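Local structure of methylxanthine N3-demethylase NdmB (Pseudomonas putida, 6ICL) at residues A[169-183]-A[283-296]. The protein catalyses the N3-demethylation of theobromine and related methylxanthines, releasing formaldehyde, as an NADH-dependent Rieske non-heme iron oxygenase in bacterial caffeine degradation. Residues are numbered along the deposited sequence; the frame is centred on the assembly and turned at random.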
loop_
_atom_site.group_PDB
_atom_site.type_symbol
_atom_site.label_atom_id
_atom_site.label_comp_id
_atom_site.label_asym_id
_atom_site.label_seq_id
_atom_site.Cartn_x
_atom_site.Cartn_y
_atom_site.Cartn_z
ATOM N N PRO A 169 -13.884 24.097 39.468
ATOM C CA PRO A 169 -15.210 24.022 38.835
ATOM C C PRO A 169 -15.543 25.213 37.950
ATOM O O PRO A 169 -16.564 25.171 37.251
ATOM C CB PRO A 169 -16.163 23.930 40.036
ATOM C CG PRO A 169 -15.468 24.696 41.107
ATOM C CD PRO A 169 -13.980 24.406 40.908
ATOM N N ASP A 170 -14.733 26.269 37.945
ATOM C CA ASP A 170 -14.946 27.328 36.967
ATOM C C ASP A 170 -14.332 27.017 35.608
ATOM O O ASP A 170 -14.536 27.793 34.665
ATOM C CB ASP A 170 -14.367 28.650 37.465
ATOM C CG ASP A 170 -15.167 29.249 38.599
ATOM O OD1 ASP A 170 -16.386 28.982 38.697
ATOM O OD2 ASP A 170 -14.563 29.989 39.393
ATOM N N MET A 171 -13.584 25.926 35.478
ATOM C CA MET A 171 -12.850 25.653 34.251
ATOM C C MET A 171 -13.245 24.291 33.690
ATOM O O MET A 171 -13.931 23.499 34.340
ATOM C CB MET A 171 -11.342 25.747 34.511
ATOM C CG MET A 171 -10.953 27.120 35.071
ATOM S SD MET A 171 -9.185 27.430 35.161
ATOM C CE MET A 171 -8.894 28.243 33.597
ATOM N N GLN A 172 -12.843 24.027 32.448
ATOM C CA GLN A 172 -13.090 22.722 31.851
ATOM C C GLN A 172 -11.797 22.167 31.271
ATOM O O GLN A 172 -10.935 22.916 30.803
ATOM C CB GLN A 172 -14.192 22.779 30.780
ATOM C CG GLN A 172 -13.922 23.707 29.608
ATOM C CD GLN A 172 -15.146 23.893 28.731
ATOM O OE1 GLN A 172 -15.850 24.902 28.828
ATOM N NE2 GLN A 172 -15.413 22.914 27.870
ATOM N N VAL A 173 -11.682 20.837 31.303
ATOM C CA VAL A 173 -10.444 20.133 31.005
ATOM C C VAL A 173 -10.587 19.351 29.698
ATOM O O VAL A 173 -11.660 18.808 29.394
ATOM C CB VAL A 173 -10.070 19.202 32.174
ATOM C CG1 VAL A 173 -8.753 18.446 31.900
ATOM C CG2 VAL A 173 -10.008 19.987 33.479
ATOM N N ILE A 174 -9.497 19.313 28.921
ATOM C CA ILE A 174 -9.308 18.385 27.805
ATOM C C ILE A 174 -8.062 17.570 28.107
ATOM O O ILE A 174 -6.969 18.134 28.230
ATOM C CB ILE A 174 -9.122 19.104 26.460
ATOM C CG1 ILE A 174 -10.319 19.961 26.086
ATOM C CG2 ILE A 174 -8.829 18.083 25.353
ATOM C CD1 ILE A 174 -9.993 20.982 24.983
ATOM N N VAL A 175 -8.215 16.258 28.228
ATOM C CA VAL A 175 -7.089 15.333 28.289
ATOM C C VAL A 175 -6.914 14.747 26.887
ATOM O O VAL A 175 -7.725 13.938 26.419
ATOM C CB VAL A 175 -7.303 14.235 29.339
ATOM C CG1 VAL A 175 -6.054 13.346 29.438
ATOM C CG2 VAL A 175 -7.633 14.859 30.690
ATOM N N ALA A 176 -5.875 15.178 26.195
ATOM C CA ALA A 176 -5.678 14.799 24.806
ATOM C C ALA A 176 -5.191 13.356 24.701
ATOM O O ALA A 176 -4.538 12.835 25.611
ATOM C CB ALA A 176 -4.673 15.753 24.150
ATOM N N ASP A 177 -5.517 12.699 23.580
ATOM C CA ASP A 177 -4.824 11.455 23.250
ATOM C C ASP A 177 -3.326 11.727 23.221
ATOM O O ASP A 177 -2.889 12.813 22.841
ATOM C CB ASP A 177 -5.254 10.898 21.880
ATOM C CG ASP A 177 -6.613 10.196 21.903
ATOM O OD1 ASP A 177 -7.171 9.890 22.980
ATOM O OD2 ASP A 177 -7.118 9.928 20.805
ATOM N N SER A 178 -2.540 10.746 23.630
ATOM C CA SER A 178 -1.093 10.939 23.608
ATOM C C SER A 178 -0.545 10.852 22.176
ATOM O O SER A 178 -1.184 10.315 21.267
ATOM C CB SER A 178 -0.421 9.897 24.488
ATOM O OG SER A 178 -0.545 8.617 23.878
ATOM N N TYR A 179 0.661 11.384 21.970
ATOM C CA TYR A 179 1.276 11.330 20.648
ATOM C C TYR A 179 2.762 11.028 20.796
ATOM O O TYR A 179 3.391 11.397 21.798
ATOM C CB TYR A 179 1.066 12.646 19.856
ATOM C CG TYR A 179 1.691 13.846 20.521
ATOM C CD1 TYR A 179 1.002 14.541 21.513
ATOM C CD2 TYR A 179 2.979 14.291 20.167
ATOM C CE1 TYR A 179 1.571 15.647 22.153
ATOM C CE2 TYR A 179 3.558 15.398 20.822
ATOM C CZ TYR A 179 2.838 16.073 21.801
ATOM O OH TYR A 179 3.372 17.173 22.465
ATOM N N ILE A 180 3.311 10.339 19.785
ATOM C CA ILE A 180 4.707 9.903 19.764
ATOM C C ILE A 180 5.496 10.899 18.917
ATOM O O ILE A 180 5.039 11.307 17.841
ATOM C CB ILE A 180 4.829 8.472 19.202
ATOM C CG1 ILE A 180 4.231 7.456 20.176
ATOM C CG2 ILE A 180 6.280 8.113 18.845
ATOM C CD1 ILE A 180 5.251 6.838 21.131
ATOM N N TRP A 181 6.652 11.334 19.420
ATOM C CA TRP A 181 7.668 11.996 18.603
ATOM C C TRP A 181 8.905 11.114 18.597
ATOM O O TRP A 181 9.235 10.491 19.618
ATOM C CB TRP A 181 8.050 13.398 19.133
ATOM C CG TRP A 181 7.118 14.530 18.732
ATOM C CD1 TRP A 181 5.948 14.427 18.032
ATOM C CD2 TRP A 181 7.306 15.942 18.994
ATOM N NE1 TRP A 181 5.387 15.682 17.855
ATOM C CE2 TRP A 181 6.209 16.627 18.417
ATOM C CE3 TRP A 181 8.299 16.686 19.650
ATOM C CZ2 TRP A 181 6.073 18.017 18.481
ATOM C CZ3 TRP A 181 8.159 18.068 19.723
ATOM C CH2 TRP A 181 7.058 18.720 19.140
ATOM N N GLU A 182 9.590 11.067 17.451
ATOM C CA GLU A 182 10.853 10.328 17.329
ATOM C C GLU A 182 12.018 11.223 17.770
ATOM O O GLU A 182 12.871 11.669 16.986
ATOM C CB GLU A 182 11.028 9.815 15.903
ATOM C CG GLU A 182 9.933 8.824 15.520
ATOM C CD GLU A 182 9.913 8.541 14.042
ATOM O OE1 GLU A 182 10.912 7.974 13.542
ATOM O OE2 GLU A 182 8.909 8.901 13.377
ATOM N N THR A 183 12.014 11.505 19.067
ATOM C CA THR A 183 13.117 12.155 19.753
ATOM C C THR A 183 13.037 11.720 21.206
ATOM O O THR A 183 12.080 11.067 21.616
ATOM C CB THR A 183 13.036 13.676 19.629
ATOM O OG1 THR A 183 14.269 14.267 20.069
ATOM C CG2 THR A 183 11.901 14.198 20.511
ATOM N N LYS A 283 14.823 6.244 21.574
ATOM C CA LYS A 283 14.636 7.004 20.339
ATOM C C LYS A 283 13.263 7.655 20.203
ATOM O O LYS A 283 12.947 8.184 19.133
ATOM C CB LYS A 283 14.906 6.118 19.117
ATOM C CG LYS A 283 14.317 4.713 19.180
ATOM C CD LYS A 283 12.799 4.699 19.053
ATOM C CE LYS A 283 12.234 3.288 18.748
ATOM N NZ LYS A 283 10.751 3.212 18.995
ATOM N N SER A 284 12.443 7.652 21.244
ATOM C CA SER A 284 11.088 8.171 21.111
ATOM C C SER A 284 10.565 8.559 22.479
ATOM O O SER A 284 11.034 8.075 23.507
ATOM C CB SER A 284 10.140 7.133 20.482
ATOM O OG SER A 284 10.092 5.985 21.309
ATOM N N CYS A 285 9.553 9.416 22.470
ATOM C CA CYS A 285 8.844 9.760 23.686
ATOM C C CYS A 285 7.363 9.862 23.362
ATOM O O CYS A 285 6.974 10.197 22.240
ATOM C CB CYS A 285 9.360 11.078 24.300
ATOM S SG CYS A 285 9.332 12.475 23.159
ATOM N N ARG A 286 6.541 9.559 24.347
ATOM C CA ARG A 286 5.097 9.625 24.200
ATOM C C ARG A 286 4.619 10.772 25.065
ATOM O O ARG A 286 4.939 10.825 26.255
ATOM C CB ARG A 286 4.426 8.317 24.622
ATOM C CG ARG A 286 2.895 8.428 24.605
ATOM C CD ARG A 286 2.239 7.137 24.988
ATOM N NE ARG A 286 2.531 6.079 24.043
ATOM C CZ ARG A 286 2.021 5.990 22.809
ATOM N NH1 ARG A 286 1.177 6.920 22.328
ATOM N NH2 ARG A 286 2.358 4.956 22.045
ATOM N N ASN A 287 3.878 11.685 24.462
ATOM C CA ASN A 287 3.620 12.981 25.044
ATOM C C ASN A 287 2.139 13.138 25.353
ATOM O O ASN A 287 1.274 12.784 24.538
ATOM C CB ASN A 287 4.125 14.049 24.088
ATOM C CG ASN A 287 5.589 13.833 23.769
ATOM O OD1 ASN A 287 6.427 14.042 24.629
ATOM N ND2 ASN A 287 5.899 13.332 22.558
ATOM N N PHE A 288 1.878 13.681 26.538
ATOM C CA PHE A 288 0.554 13.812 27.126
ATOM C C PHE A 288 0.260 15.288 27.309
ATOM O O PHE A 288 0.984 15.978 28.033
ATOM C CB PHE A 288 0.511 13.076 28.456
ATOM C CG PHE A 288 0.666 11.613 28.304
ATOM C CD1 PHE A 288 1.927 11.048 28.157
ATOM C CD2 PHE A 288 -0.453 10.792 28.261
ATOM C CE1 PHE A 288 2.077 9.707 27.994
ATOM C CE2 PHE A 288 -0.306 9.425 28.106
ATOM C CZ PHE A 288 0.955 8.879 27.957
ATOM N N MET A 289 -0.783 15.776 26.648
ATOM C CA MET A 289 -1.173 17.172 26.743
ATOM C C MET A 289 -2.516 17.299 27.453
ATOM O O MET A 289 -3.432 16.497 27.213
ATOM C CB MET A 289 -1.259 17.797 25.352
ATOM C CG MET A 289 -1.720 19.235 25.360
ATOM S SD MET A 289 -1.794 19.868 23.684
ATOM C CE MET A 289 -3.374 19.235 23.175
ATOM N N ILE A 290 -2.631 18.315 28.323
ATOM C CA ILE A 290 -3.883 18.663 28.994
ATOM C C ILE A 290 -4.101 20.165 28.848
ATOM O O ILE A 290 -3.184 20.963 29.085
ATOM C CB ILE A 290 -3.882 18.242 30.477
ATOM C CG1 ILE A 290 -3.765 16.714 30.561
ATOM C CG2 ILE A 290 -5.147 18.761 31.205
ATOM C CD1 ILE A 290 -3.746 16.133 31.977
ATOM N N ILE A 291 -5.297 20.548 28.418
ATOM C CA ILE A 291 -5.692 21.947 28.293
ATOM C C ILE A 291 -6.775 22.218 29.328
ATOM O O ILE A 291 -7.777 21.493 29.384
ATOM C CB ILE A 291 -6.205 22.252 26.876
ATOM C CG1 ILE A 291 -5.172 21.824 25.826
ATOM C CG2 ILE A 291 -6.555 23.724 26.732
ATOM C CD1 ILE A 291 -5.699 21.899 24.394
ATOM N N VAL A 292 -6.565 23.237 30.162
ATOM C CA VAL A 292 -7.547 23.678 31.149
ATOM C C VAL A 292 -7.892 25.120 30.850
ATOM O O VAL A 292 -6.996 25.967 30.726
ATOM C CB VAL A 292 -7.038 23.547 32.589
ATOM C CG1 VAL A 292 -8.192 23.847 33.582
ATOM C CG2 VAL A 292 -6.466 22.159 32.808
ATOM N N ARG A 293 -9.182 25.394 30.708
ATOM C CA ARG A 293 -9.626 26.716 30.309
ATOM C C ARG A 293 -10.930 27.033 31.023
ATOM O O ARG A 293 -11.643 26.136 31.478
ATOM C CB ARG A 293 -9.814 26.811 28.793
ATOM C CG ARG A 293 -11.139 26.214 28.287
ATOM C CD ARG A 293 -11.078 26.019 26.791
ATOM N NE ARG A 293 -12.365 25.741 26.149
ATOM C CZ ARG A 293 -12.837 24.526 25.867
ATOM N NH1 ARG A 293 -12.160 23.433 26.203
ATOM N NH2 ARG A 293 -14.010 24.405 25.256
ATOM N N GLU A 294 -11.233 28.326 31.110
ATOM C CA GLU A 294 -12.498 28.767 31.682
ATOM C C GLU A 294 -13.649 28.355 30.775
ATOM O O GLU A 294 -13.527 28.390 29.548
ATOM C CB GLU A 294 -12.483 30.287 31.865
ATOM C CG GLU A 294 -11.550 30.748 32.984
ATOM C CD GLU A 294 -11.271 32.239 32.975
ATOM O OE1 GLU A 294 -11.893 32.977 32.171
ATOM O OE2 GLU A 294 -10.413 32.669 33.783
ATOM N N LYS A 295 -14.774 27.976 31.378
ATOM C CA LYS A 295 -15.888 27.452 30.592
ATOM C C LYS A 295 -16.340 28.485 29.572
ATOM O O LYS A 295 -16.387 29.677 29.873
ATOM C CB LYS A 295 -17.038 27.055 31.516
ATOM C CG LYS A 295 -16.592 26.110 32.616
ATOM C CD LYS A 295 -17.761 25.642 33.462
ATOM C CE LYS A 295 -17.333 24.503 34.358
ATOM N NZ LYS A 295 -18.475 23.727 34.923
ATOM N N ASP A 296 -16.648 28.029 28.325
ATOM C CA ASP A 296 -16.849 29.004 27.253
ATOM C C ASP A 296 -17.874 28.642 26.183
ATOM O O ASP A 296 -18.085 29.462 25.282
ATOM C CB ASP A 296 -15.502 29.312 26.573
ATOM C CG ASP A 296 -14.867 28.078 25.894
ATOM O OD1 ASP A 296 -15.473 26.980 25.898
ATOM O OD2 ASP A 296 -13.753 28.231 25.339
HETATM O O HOH W 1 -9.930 22.862 28.114
HETATM O O HOH W 2 -2.819 13.640 27.550
HETATM O O HOH W 3 -1.225 14.469 24.114
#
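Strands 171-181 and 284-294 pair antiparallel at the margin of a seven-stranded sheet, Gln-172 facing Arg-293 at one end and Trp-181 facing Cys-285 at the other. The pairing shows how an edge strand absorbs an irregularity: two ladders differ by one residue in register; Ala-176 N still hydrogen-bonds Met-289 O directly, but past it water bridges the strands. One water donates to Asp-177 O and Asn-287 O and accepts from Met-289 N (2.9 Å). This sheet belongs to the catalytic domain of the Rieske oxygenase, whose helix 300-319 packs against Gln-172, Ile-174 and Tyr-179. Here the Gln-172 amide stacks over the Arg-293 guanidinium, planes 28° apart, while Arg-293 grips Asp-296 side-on through NE and NH2 and also pairs with Asp-300. Beyond the break, Asn-287 CB sits over the Tyr-179 ring, 3.6 Å from its centroid; Tyr-179 OH is hydrogen-bonded to Arg-188 NH2. On the other face, Arg-286 bends at chi3 (-63°), bringing NH1 to Ser-178 OG at 2.9 Å and laying its guanidinium against Ile-180 CG1 and CD1. A leucine in place of Arg-286 would probably leave Ser-178 OG without this donor and Ile-180 without its flat cover. Ser-178 CB also lies over the Phe-288 ring, 3.9 Å from the centroid.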